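PDB 5EZM: 4-amino-4-deoxy-L-arabinose transferase or related glycosyltransferases of PMT family, which probably transfers 4-amino-4-deoxy-L-arabinose to lipid A, as a zinc-binding membrane glycosyltransferase of the GT-C fold. Local coordinates for residues A[388-393]-A[412-417]; A[403-408]-A[561-566]. All coordinates share one frame; numbering follows the deposited sequence.

Interaction 1. Residues A[388-393]-A[412-417]. With MPG ([(Z)-octadec-9-enyl] (2R)-2,3-bis(oxidanyl)propanoate), chain X.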
# COMPACT_ATOMS: atom_id res chain seq x y z
N LEU A 388 7.13 -5.90 -26.63
CA LEU A 388 8.33 -5.55 -27.39
C LEU A 388 9.34 -4.79 -26.53
O LEU A 388 10.55 -4.95 -26.73
CB LEU A 388 7.96 -4.71 -28.62
CG LEU A 388 7.39 -5.46 -29.82
CD1 LEU A 388 7.08 -4.49 -30.95
CD2 LEU A 388 8.36 -6.53 -30.29
N ALA A 389 8.87 -3.98 -25.59
CA ALA A 389 9.74 -3.15 -24.77
C ALA A 389 10.19 -3.84 -23.49
O ALA A 389 11.00 -3.27 -22.75
CB ALA A 389 9.03 -1.84 -24.42
N SER A 390 9.70 -5.05 -23.22
CA SER A 390 10.09 -5.74 -21.99
C SER A 390 11.59 -6.00 -21.87
O SER A 390 12.11 -5.90 -20.75
CB SER A 390 9.30 -7.05 -21.85
OG SER A 390 9.34 -7.81 -23.04
N PRO A 391 12.34 -6.31 -22.94
CA PRO A 391 13.80 -6.49 -22.77
C PRO A 391 14.53 -5.24 -22.30
O PRO A 391 15.73 -5.33 -22.02
CB PRO A 391 14.27 -6.91 -24.17
CG PRO A 391 13.08 -7.54 -24.78
CD PRO A 391 11.92 -6.72 -24.29
N VAL A 392 13.86 -4.09 -22.22
CA VAL A 392 14.52 -2.88 -21.73
C VAL A 392 14.97 -3.06 -20.29
O VAL A 392 16.08 -2.66 -19.92
CB VAL A 392 13.58 -1.66 -21.89
CG1 VAL A 392 14.03 -0.52 -21.00
CG2 VAL A 392 13.54 -1.22 -23.34
N VAL A 393 14.12 -3.67 -19.45
CA VAL A 393 14.48 -3.83 -18.05
C VAL A 393 15.60 -4.85 -17.87
O VAL A 393 16.27 -4.85 -16.83
CB VAL A 393 13.25 -4.21 -17.21
CG1 VAL A 393 12.09 -3.28 -17.53
CG2 VAL A 393 12.85 -5.65 -17.46
N TRP A 412 9.84 -12.25 -16.87
CA TRP A 412 8.56 -12.24 -16.17
C TRP A 412 7.67 -11.09 -16.63
O TRP A 412 6.45 -11.24 -16.71
CB TRP A 412 8.77 -12.18 -14.65
CG TRP A 412 9.29 -13.47 -14.09
CD1 TRP A 412 10.40 -13.64 -13.33
CD2 TRP A 412 8.72 -14.77 -14.27
NE1 TRP A 412 10.56 -14.96 -13.01
CE2 TRP A 412 9.54 -15.68 -13.58
CE3 TRP A 412 7.60 -15.26 -14.95
CZ2 TRP A 412 9.28 -17.05 -13.54
CZ3 TRP A 412 7.33 -16.62 -14.91
CH2 TRP A 412 8.17 -17.50 -14.22
N VAL A 413 8.27 -9.94 -16.96
CA VAL A 413 7.48 -8.85 -17.53
C VAL A 413 6.93 -9.25 -18.89
O VAL A 413 5.75 -9.03 -19.20
CB VAL A 413 8.33 -7.57 -17.62
CG1 VAL A 413 7.54 -6.45 -18.29
CG2 VAL A 413 8.78 -7.15 -16.23
N ALA A 414 7.78 -9.86 -19.73
CA ALA A 414 7.32 -10.34 -21.03
C ALA A 414 6.17 -11.33 -20.87
O ALA A 414 5.17 -11.26 -21.60
CB ALA A 414 8.48 -10.97 -21.79
N VAL A 415 6.29 -12.26 -19.92
CA VAL A 415 5.20 -13.19 -19.64
C VAL A 415 3.94 -12.43 -19.24
O VAL A 415 2.83 -12.77 -19.66
CB VAL A 415 5.62 -14.21 -18.56
CG1 VAL A 415 4.42 -14.98 -18.04
CG2 VAL A 415 6.66 -15.17 -19.12
N ALA A 416 4.10 -11.38 -18.43
CA ALA A 416 2.94 -10.60 -17.99
C ALA A 416 2.21 -10.00 -19.18
O ALA A 416 0.98 -10.12 -19.30
CB ALA A 416 3.39 -9.52 -17.01
N PHE A 417 2.94 -9.33 -20.08
CA PHE A 417 2.27 -8.78 -21.25
C PHE A 417 1.71 -9.87 -22.15
O PHE A 417 0.71 -9.65 -22.84
CB PHE A 417 3.21 -7.86 -22.02
CG PHE A 417 3.41 -6.52 -21.37
CD1 PHE A 417 2.36 -5.61 -21.30
CD2 PHE A 417 4.63 -6.17 -20.83
CE1 PHE A 417 2.54 -4.38 -20.69
CE2 PHE A 417 4.81 -4.94 -20.22
CZ PHE A 417 3.76 -4.04 -20.16
C2 MPG X . 12.09 -16.40 -10.47
C3 MPG X . 11.64 -15.68 -9.21
C4 MPG X . 10.21 -15.17 -9.29
C5 MPG X . 9.29 -16.07 -10.14
C6 MPG X . 7.97 -15.39 -10.52
C7 MPG X . 6.91 -16.40 -11.01
C8 MPG X . 5.61 -15.73 -11.49
C1 MPG X . 13.62 -16.41 -10.61
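Two neighbouring helical segments of the membrane domain pack here through small side chains, Ser390 of segment 388-393 meeting Val413 and Ala414 on helix 403-430. The closest approach is Ser390 OG to Ala414 CB, 3.5 Å. Ser390 CB rests against the valine branch Val413 CG1 at 4.0 Å. That methyl lies anti to its own backbone N (chi1 177°), which directs it at the serine. With nothing bulkier between them, the backbones come close: Ser390 CA and Ala414 CA are 5.5 Å apart. This is a helical hairpin within the GT-C fold, its two predicted transmembrane helices consecutive and antiparallel, joined by the short connection between them. No hydrogen bond crosses it. The buried Ser390 hydroxyl bonds instead to the carbonyl of Leu387, three residues earlier, with OG placed between the backbone N and the carbonyl carbon (chi1 49°). Trp412 belongs to another side of helix 403-430, where its indole lies along the hydrocarbon chain of a bound MPG, an octadecenyl ester of dihydroxypropanoic acid. Lipid atom C6 sits 3.4 Å above one ring face, displaced toward the rim, and C7 is 3.5 Å from Trp412 CZ2. Leu455 and Thr459 complete that lipid site.

Interaction 2. Residues A[403-408]-A[561-566]; sequences NSFYRA and RDWRRV
Phe405 and Trp563 bring the early part of helix 403-430 against the loop that links strands 557-561 and 566-569. From CB, which points toward the loop, the Phe405 side chain leaves its helix with CG anti to the carbonyl carbon and beside the backbone N (chi1 -56°), and the ring's far end reaches the tryptophan. CE2 makes the nearest approach, 3.6 Å from Trp563 NE1, and lies 3.9 Å from Trp563 CD1. CZ, the tip, follows at 3.8 Å from Trp563 NE1. The indole nitrogen sits at the edge of the phenyl ring, near its plane. The phenyl ring and the five-membered ring of the indole have centroids 5.6 Å apart and planes at 80°, an oblique pairing. Val460 and Pro463 of helix 458-465 also pack on Phe405, while Trp563 touches Pro402.

The loop carrying Trp563 has its own polar framework. Asp562 OD1 accepts a hydrogen bond from the backbone N of Arg564 at 2.8 Å, forming an Asx turn, and a weak one from that of Arg565. Asp562 OD2 lies in the guanidinium plane of Arg565, whose NH1 approaches on the syn side, 29° out of the carboxylate plane, in a 3.1 Å salt bridge. Arg565 NE pairs also with Asp490, and its NH1 with the carbonyl of Ala464, which ties the turn to helix 458-465. No hydrogen bond crosses the contact: a small aromatic touch joins helix 403-430, whose later residues are predicted to span the membrane, to the C-terminal domain, and directional polar bonds shape the loop behind the tryptophan.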
# COMPACT_ATOMS: atom_id res chain seq x y z
N ASN A 403 22.78 -6.61 -12.59
CA ASN A 403 21.95 -6.67 -13.79
C ASN A 403 21.27 -8.02 -13.96
O ASN A 403 20.18 -8.09 -14.55
CB ASN A 403 22.80 -6.35 -15.02
CG ASN A 403 22.09 -6.67 -16.32
OD1 ASN A 403 22.41 -7.66 -16.99
ND2 ASN A 403 21.12 -5.85 -16.68
N SER A 404 21.87 -9.10 -13.45
CA SER A 404 21.33 -10.44 -13.68
C SER A 404 19.91 -10.56 -13.16
O SER A 404 19.03 -11.11 -13.85
CB SER A 404 22.24 -11.48 -13.03
OG SER A 404 23.57 -11.35 -13.51
N PHE A 405 19.65 -10.06 -11.95
CA PHE A 405 18.31 -10.13 -11.39
C PHE A 405 17.30 -9.43 -12.27
O PHE A 405 16.15 -9.87 -12.39
CB PHE A 405 18.29 -9.54 -9.98
CG PHE A 405 19.27 -10.17 -9.04
CD1 PHE A 405 18.93 -11.31 -8.33
CD2 PHE A 405 20.53 -9.62 -8.84
CE1 PHE A 405 19.83 -11.90 -7.46
CE2 PHE A 405 21.43 -10.20 -7.97
CZ PHE A 405 21.08 -11.34 -7.28
N TYR A 406 17.70 -8.33 -12.92
CA TYR A 406 16.80 -7.64 -13.83
C TYR A 406 16.64 -8.39 -15.14
O TYR A 406 15.58 -8.32 -15.77
CB TYR A 406 17.29 -6.21 -14.06
CG TYR A 406 17.14 -5.35 -12.83
CD1 TYR A 406 15.95 -4.70 -12.55
CD2 TYR A 406 18.19 -5.20 -11.93
CE1 TYR A 406 15.80 -3.92 -11.42
CE2 TYR A 406 18.06 -4.41 -10.80
CZ TYR A 406 16.86 -3.78 -10.55
OH TYR A 406 16.72 -2.99 -9.43
N ARG A 407 17.68 -9.11 -15.58
CA ARG A 407 17.52 -10.01 -16.71
C ARG A 407 16.47 -11.07 -16.41
O ARG A 407 15.65 -11.42 -17.27
CB ARG A 407 18.85 -10.66 -17.08
CG ARG A 407 19.88 -9.69 -17.64
CD ARG A 407 21.09 -10.43 -18.19
NE ARG A 407 20.71 -11.43 -19.18
CZ ARG A 407 20.42 -11.15 -20.45
NH1 ARG A 407 20.45 -9.90 -20.88
NH2 ARG A 407 20.08 -12.13 -21.28
N ALA A 408 16.47 -11.60 -15.18
CA ALA A 408 15.43 -12.53 -14.78
C ALA A 408 14.08 -11.85 -14.60
O ALA A 408 13.04 -12.52 -14.69
CB ALA A 408 15.83 -13.24 -13.48
N ARG A 561 27.31 -11.64 3.98
CA ARG A 561 27.27 -10.55 3.01
C ARG A 561 26.20 -10.83 1.97
O ARG A 561 25.90 -11.99 1.66
CB ARG A 561 28.60 -10.35 2.28
CG ARG A 561 29.82 -10.31 3.17
CD ARG A 561 31.10 -10.12 2.35
NE ARG A 561 31.21 -11.05 1.23
CZ ARG A 561 31.69 -12.29 1.32
NH1 ARG A 561 32.09 -12.76 2.49
NH2 ARG A 561 31.75 -13.06 0.24
N ASP A 562 25.62 -9.76 1.45
CA ASP A 562 24.90 -9.80 0.18
C ASP A 562 25.25 -8.52 -0.57
O ASP A 562 26.27 -7.88 -0.29
CB ASP A 562 23.39 -10.02 0.39
CG ASP A 562 22.77 -8.97 1.29
OD1 ASP A 562 23.07 -7.77 1.11
OD2 ASP A 562 21.97 -9.35 2.17
N TRP A 563 24.41 -8.13 -1.52
CA TRP A 563 24.75 -6.98 -2.36
C TRP A 563 24.54 -5.64 -1.66
O TRP A 563 25.09 -4.63 -2.11
CB TRP A 563 23.95 -7.02 -3.65
CG TRP A 563 24.33 -8.14 -4.55
CD1 TRP A 563 23.57 -9.22 -4.90
CD2 TRP A 563 25.58 -8.30 -5.23
NE1 TRP A 563 24.27 -10.04 -5.76
CE2 TRP A 563 25.51 -9.50 -5.98
CE3 TRP A 563 26.76 -7.54 -5.29
CZ2 TRP A 563 26.56 -9.95 -6.77
CZ3 TRP A 563 27.80 -8.00 -6.07
CH2 TRP A 563 27.70 -9.19 -6.79
N ARG A 564 23.75 -5.60 -0.59
CA ARG A 564 23.38 -4.35 0.04
C ARG A 564 23.87 -4.20 1.48
O ARG A 564 23.76 -3.11 2.04
CB ARG A 564 21.86 -4.17 0.02
CG ARG A 564 21.26 -4.08 -1.38
CD ARG A 564 19.76 -3.79 -1.34
NE ARG A 564 19.46 -2.52 -0.68
CZ ARG A 564 19.01 -2.42 0.57
NH1 ARG A 564 18.80 -3.51 1.29
NH2 ARG A 564 18.77 -1.22 1.10
N ARG A 565 24.42 -5.26 2.08
CA ARG A 565 24.76 -5.19 3.50
C ARG A 565 25.92 -6.13 3.80
O ARG A 565 26.08 -7.18 3.17
CB ARG A 565 23.55 -5.53 4.38
CG ARG A 565 22.80 -6.78 3.94
CD ARG A 565 21.63 -7.15 4.84
NE ARG A 565 20.47 -6.28 4.68
CZ ARG A 565 19.61 -6.32 3.66
NH1 ARG A 565 19.79 -7.18 2.66
NH2 ARG A 565 18.58 -5.49 3.62
N VAL A 566 26.73 -5.71 4.77
CA VAL A 566 27.77 -6.53 5.38
C VAL A 566 27.40 -6.69 6.85
O VAL A 566 27.06 -5.71 7.52
CB VAL A 566 29.16 -5.89 5.24
CG1 VAL A 566 30.24 -6.81 5.79
CG2 VAL A 566 29.44 -5.53 3.79

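Helix 403-430 serves both contacts: its early residues, 403-408, meet the C-terminal domain in interaction 2, and 412-417, a little further along, meet segment 388-393 in interaction 1. The centres lie 20 Å apart, on the same side of the chain's centre. Along the chain the segments alternate, 388-393, 403-408, 412-417 and then, after a long interval, 561-566. The two sites also touch directly, with Val393 O 3.3 Å from Tyr406 CB. Interaction 1 is local and buried within the membrane domain, whereas interaction 2 is a surface contact bridging distant sequence, so the same helix packs within the bundle and touches the mixed-sheet domain through a small surface contact.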